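Local coordinates for protein SusD homolog (Bacteroides thetaiotaomicron VPI-5482, PDB 3IV0) that probably binds glycans at the bacterial outer membrane for uptake into the cell, at residues I206-L214 with Y227-L238. Residues are numbered along the deposited sequence; the frame is centred on the assembly and turned at random.
Sequences IALMMHINL and YYRNVVSLGEEL
Helices 202-219 and 224-238 form an antiparallel hairpin, consistent with the TPR-like helical packing of SusD proteins, in which Asn213 and Leu234 interlock as reciprocal knobs into holes. The axes of segments 206-214 and 227-238 come within 8.7 Å, nearly antiparallel. Asn213 enters a hole of Tyr227, Asn230, Val231 and Leu234, and its OD1 accepts a nearly straight hydrogen bond (166°) from Asn230 ND2 at 2.8 Å, the two amide planes 68° apart. The same OD1 lies 3.4 Å from Tyr227 CD1, at the ring edge. With CG placed beside its own backbone N (chi1 -87°), Asn213 turns ND2 back to Met209 O at 2.9 Å, above that carbonyl plane. Leu234 answers from the other helix: CD1 packs 3.6 Å from Met209 CB, while its side chain runs past that of Met210 in the opposite direction, CB 3.7 Å from Met210 CG. Beyond it, the side chains of Ile206 and Glu237 cross at about a right angle; the Glu237 carboxylate itself pairs with Arg202 and Arg240. Leucine in place of Asn213 would probably leave Asn230 ND2 without its acceptor in this interface and Met209 O with one donor fewer. The bonding thus fixes the rotation of a buried amide, giving an otherwise largely apolar seam one directional link.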
loop_
_atom_site.group_PDB
_atom_site.type_symbol
_atom_site.label_atom_id
_atom_site.label_comp_id
_atom_site.label_asym_id
_atom_site.label_seq_id
_atom_site.Cartn_x
_atom_site.Cartn_y
_atom_site.Cartn_z
ATOM N N ILE A 206 -7.398 -10.837 4.607
ATOM C CA ILE A 206 -6.240 -11.716 4.613
ATOM C C ILE A 206 -4.970 -10.950 4.243
ATOM O O ILE A 206 -3.939 -11.103 4.919
ATOM C CB ILE A 206 -6.469 -12.906 3.658
ATOM C CG1 ILE A 206 -7.569 -13.832 4.204
ATOM C CG2 ILE A 206 -5.159 -13.692 3.467
ATOM C CD1 ILE A 206 -8.120 -14.793 3.160
ATOM N N ALA A 207 -4.997 -10.148 3.196
ATOM C CA ALA A 207 -3.806 -9.426 2.768
ATOM C C ALA A 207 -3.307 -8.499 3.858
ATOM O O ALA A 207 -2.108 -8.426 4.158
ATOM C CB ALA A 207 -4.061 -8.659 1.497
ATOM N N LEU A 208 -4.209 -7.757 4.491
ATOM C CA LEU A 208 -3.831 -6.853 5.558
ATOM C C LEU A 208 -3.188 -7.611 6.725
ATOM O O LEU A 208 -2.169 -7.218 7.268
ATOM C CB LEU A 208 -5.035 -6.043 6.036
ATOM C CG LEU A 208 -4.772 -5.121 7.226
ATOM C CD1 LEU A 208 -3.575 -4.183 7.007
ATOM C CD2 LEU A 208 -6.024 -4.347 7.627
HETATM N N MSE A 209 -3.764 -8.742 7.086
HETATM C CA MSE A 209 -3.204 -9.533 8.171
HETATM C C MSE A 209 -1.833 -10.059 7.854
HETATM O O MSE A 209 -0.968 -10.113 8.730
HETATM C CB MSE A 209 -4.147 -10.664 8.536
HETATM C CG MSE A 209 -5.476 -10.228 9.221
HETATM SE SE MSE A 209 -6.623 -11.687 9.693
HETATM C CE MSE A 209 -5.627 -12.437 11.250
HETATM N N MSE A 210 -1.601 -10.413 6.586
HETATM C CA MSE A 210 -0.274 -10.856 6.198
HETATM C C MSE A 210 0.744 -9.745 6.336
HETATM O O MSE A 210 1.826 -9.950 6.874
HETATM C CB MSE A 210 -0.250 -11.419 4.783
HETATM C CG MSE A 210 -1.162 -12.585 4.602
HETATM SE SE MSE A 210 -1.419 -13.200 2.756
HETATM C CE MSE A 210 0.153 -14.001 2.534
ATOM N N HIS A 211 0.366 -8.535 5.919
ATOM C CA HIS A 211 1.246 -7.389 6.058
ATOM C C HIS A 211 1.531 -7.068 7.517
ATOM O O HIS A 211 2.672 -6.806 7.890
ATOM C CB HIS A 211 0.607 -6.185 5.389
ATOM C CG HIS A 211 1.010 -6.023 3.985
ATOM N ND1 HIS A 211 0.416 -6.680 2.922
ATOM C CD2 HIS A 211 1.992 -5.258 3.474
ATOM C CE1 HIS A 211 1.039 -6.316 1.806
ATOM N NE2 HIS A 211 1.989 -5.456 2.121
ATOM N N ILE A 212 0.522 -7.124 8.369
ATOM C CA ILE A 212 0.715 -6.788 9.779
ATOM C C ILE A 212 1.663 -7.798 10.422
ATOM O O ILE A 212 2.618 -7.411 11.123
ATOM C CB ILE A 212 -0.626 -6.709 10.525
ATOM C CG1 ILE A 212 -1.451 -5.516 10.083
ATOM C CG2 ILE A 212 -0.388 -6.637 12.051
ATOM C CD1 ILE A 212 -2.892 -5.563 10.582
ATOM N N ASN A 213 1.453 -9.083 10.172
ATOM C CA ASN A 213 2.376 -10.107 10.679
ATOM C C ASN A 213 3.807 -9.845 10.223
ATOM O O ASN A 213 4.748 -10.005 10.992
ATOM C CB ASN A 213 1.934 -11.476 10.218
ATOM C CG ASN A 213 0.921 -12.104 11.157
ATOM O OD1 ASN A 213 1.254 -12.481 12.290
ATOM N ND2 ASN A 213 -0.325 -12.206 10.706
ATOM N N LEU A 214 4.005 -9.470 8.966
ATOM C CA LEU A 214 5.357 -9.277 8.444
ATOM C C LEU A 214 6.028 -8.030 9.012
ATOM O O LEU A 214 7.259 -7.994 9.172
ATOM C CB LEU A 214 5.350 -9.302 6.919
ATOM C CG LEU A 214 5.004 -10.702 6.362
ATOM C CD1 LEU A 214 4.688 -10.602 4.883
ATOM C CD2 LEU A 214 6.180 -11.669 6.583
ATOM N N TYR A 227 4.877 -15.280 13.792
ATOM C CA TYR A 227 4.303 -14.380 12.779
ATOM C C TYR A 227 4.408 -14.978 11.381
ATOM O O TYR A 227 3.456 -14.904 10.596
ATOM C CB TYR A 227 4.975 -13.004 12.857
ATOM C CG TYR A 227 4.801 -12.317 14.218
ATOM C CD1 TYR A 227 3.567 -12.214 14.808
ATOM C CD2 TYR A 227 5.894 -11.751 14.888
ATOM C CE1 TYR A 227 3.409 -11.592 16.057
ATOM C CE2 TYR A 227 5.721 -11.145 16.135
ATOM C CZ TYR A 227 4.492 -11.089 16.694
ATOM O OH TYR A 227 4.296 -10.474 17.924
ATOM N N TYR A 228 5.544 -15.560 11.037
ATOM C CA TYR A 228 5.679 -16.214 9.752
ATOM C C TYR A 228 4.703 -17.380 9.620
ATOM O O TYR A 228 4.076 -17.549 8.585
ATOM C CB TYR A 228 7.120 -16.696 9.528
ATOM C CG TYR A 228 8.118 -15.636 9.102
ATOM C CD1 TYR A 228 7.885 -14.792 8.024
ATOM C CD2 TYR A 228 9.364 -15.552 9.718
ATOM C CE1 TYR A 228 8.846 -13.898 7.595
ATOM C CE2 TYR A 228 10.314 -14.656 9.296
ATOM C CZ TYR A 228 10.066 -13.830 8.225
ATOM O OH TYR A 228 11.037 -12.943 7.791
ATOM N N ARG A 229 4.519 -18.162 10.673
ATOM C CA ARG A 229 3.531 -19.221 10.633
ATOM C C ARG A 229 2.131 -18.690 10.399
ATOM O O ARG A 229 1.285 -19.311 9.728
ATOM C CB ARG A 229 3.605 -20.076 11.919
ATOM C CG ARG A 229 4.780 -21.005 11.962
ATOM C CD ARG A 229 4.760 -21.816 13.261
ATOM N NE ARG A 229 5.874 -22.749 13.283
ATOM C CZ ARG A 229 6.255 -23.419 14.361
ATOM N NH1 ARG A 229 5.602 -23.272 15.508
ATOM N NH2 ARG A 229 7.287 -24.241 14.287
ATOM N N ASN A 230 1.834 -17.537 11.000
ATOM C CA ASN A 230 0.553 -16.897 10.777
ATOM C C ASN A 230 0.382 -16.560 9.300
ATOM O O ASN A 230 -0.677 -16.717 8.739
ATOM C CB ASN A 230 0.441 -15.599 11.579
ATOM C CG ASN A 230 0.297 -15.814 13.084
ATOM O OD1 ASN A 230 0.033 -16.935 13.562
ATOM N ND2 ASN A 230 0.493 -14.734 13.835
ATOM N N VAL A 231 1.429 -16.056 8.668
ATOM C CA VAL A 231 1.337 -15.698 7.247
ATOM C C VAL A 231 1.098 -16.940 6.416
ATOM O O VAL A 231 0.301 -16.927 5.473
ATOM C CB VAL A 231 2.572 -14.973 6.744
ATOM C CG1 VAL A 231 2.512 -14.754 5.242
ATOM C CG2 VAL A 231 2.756 -13.639 7.466
ATOM N N VAL A 232 1.775 -18.044 6.748
ATOM C CA VAL A 232 1.522 -19.311 6.035
ATOM C C VAL A 232 0.076 -19.774 6.194
ATOM O O VAL A 232 -0.581 -20.190 5.224
ATOM C CB VAL A 232 2.509 -20.388 6.495
ATOM C CG1 VAL A 232 2.127 -21.755 5.942
ATOM C CG2 VAL A 232 3.939 -19.999 6.094
ATOM N N SER A 233 -0.434 -19.682 7.419
ATOM C CA SER A 233 -1.832 -20.000 7.680
ATOM C C SER A 233 -2.766 -19.158 6.808
ATOM O O SER A 233 -3.707 -19.658 6.206
ATOM C CB SER A 233 -2.173 -19.760 9.157
ATOM O OG SER A 233 -3.522 -20.087 9.447
ATOM N N LEU A 234 -2.488 -17.865 6.767
ATOM C CA LEU A 234 -3.274 -16.928 5.986
ATOM C C LEU A 234 -3.185 -17.236 4.495
ATOM O O LEU A 234 -4.164 -17.131 3.752
ATOM C CB LEU A 234 -2.784 -15.511 6.280
ATOM C CG LEU A 234 -3.259 -14.997 7.650
ATOM C CD1 LEU A 234 -2.425 -13.835 8.065
ATOM C CD2 LEU A 234 -4.773 -14.637 7.570
ATOM N N GLY A 235 -2.011 -17.611 4.036
ATOM C CA GLY A 235 -1.851 -18.041 2.636
ATOM C C GLY A 235 -2.678 -19.262 2.299
ATOM O O GLY A 235 -3.277 -19.360 1.243
ATOM N N GLU A 236 -2.671 -20.234 3.197
ATOM C CA GLU A 236 -3.459 -21.438 3.013
ATOM C C GLU A 236 -4.931 -21.077 2.931
ATOM O O GLU A 236 -5.661 -21.606 2.098
ATOM C CB GLU A 236 -3.178 -22.418 4.164
ATOM C CG GLU A 236 -1.807 -23.052 4.061
ATOM C CD GLU A 236 -1.337 -23.805 5.303
ATOM O OE1 GLU A 236 -1.993 -23.744 6.354
ATOM O OE2 GLU A 236 -0.262 -24.430 5.213
ATOM N N GLU A 237 -5.377 -20.138 3.752
ATOM C CA GLU A 237 -6.755 -19.669 3.685
ATOM C C GLU A 237 -7.037 -18.893 2.399
ATOM O O GLU A 237 -8.076 -19.105 1.763
ATOM C CB GLU A 237 -7.099 -18.817 4.907
ATOM C CG GLU A 237 -8.515 -18.229 4.901
ATOM C CD GLU A 237 -9.599 -19.266 4.947
ATOM O OE1 GLU A 237 -9.346 -20.414 5.357
ATOM O OE2 GLU A 237 -10.731 -18.935 4.571
ATOM N N LEU A 238 -6.117 -18.014 2.001
ATOM C CA LEU A 238 -6.262 -17.293 0.741
ATOM C C LEU A 238 -6.528 -18.255 -0.407
ATOM O O LEU A 238 -7.352 -17.989 -1.289
ATOM C CB LEU A 238 -5.001 -16.503 0.467
ATOM C CG LEU A 238 -4.988 -15.713 -0.834
ATOM C CD1 LEU A 238 -6.040 -14.638 -0.793
ATOM C CD2 LEU A 238 -3.579 -15.157 -1.087
#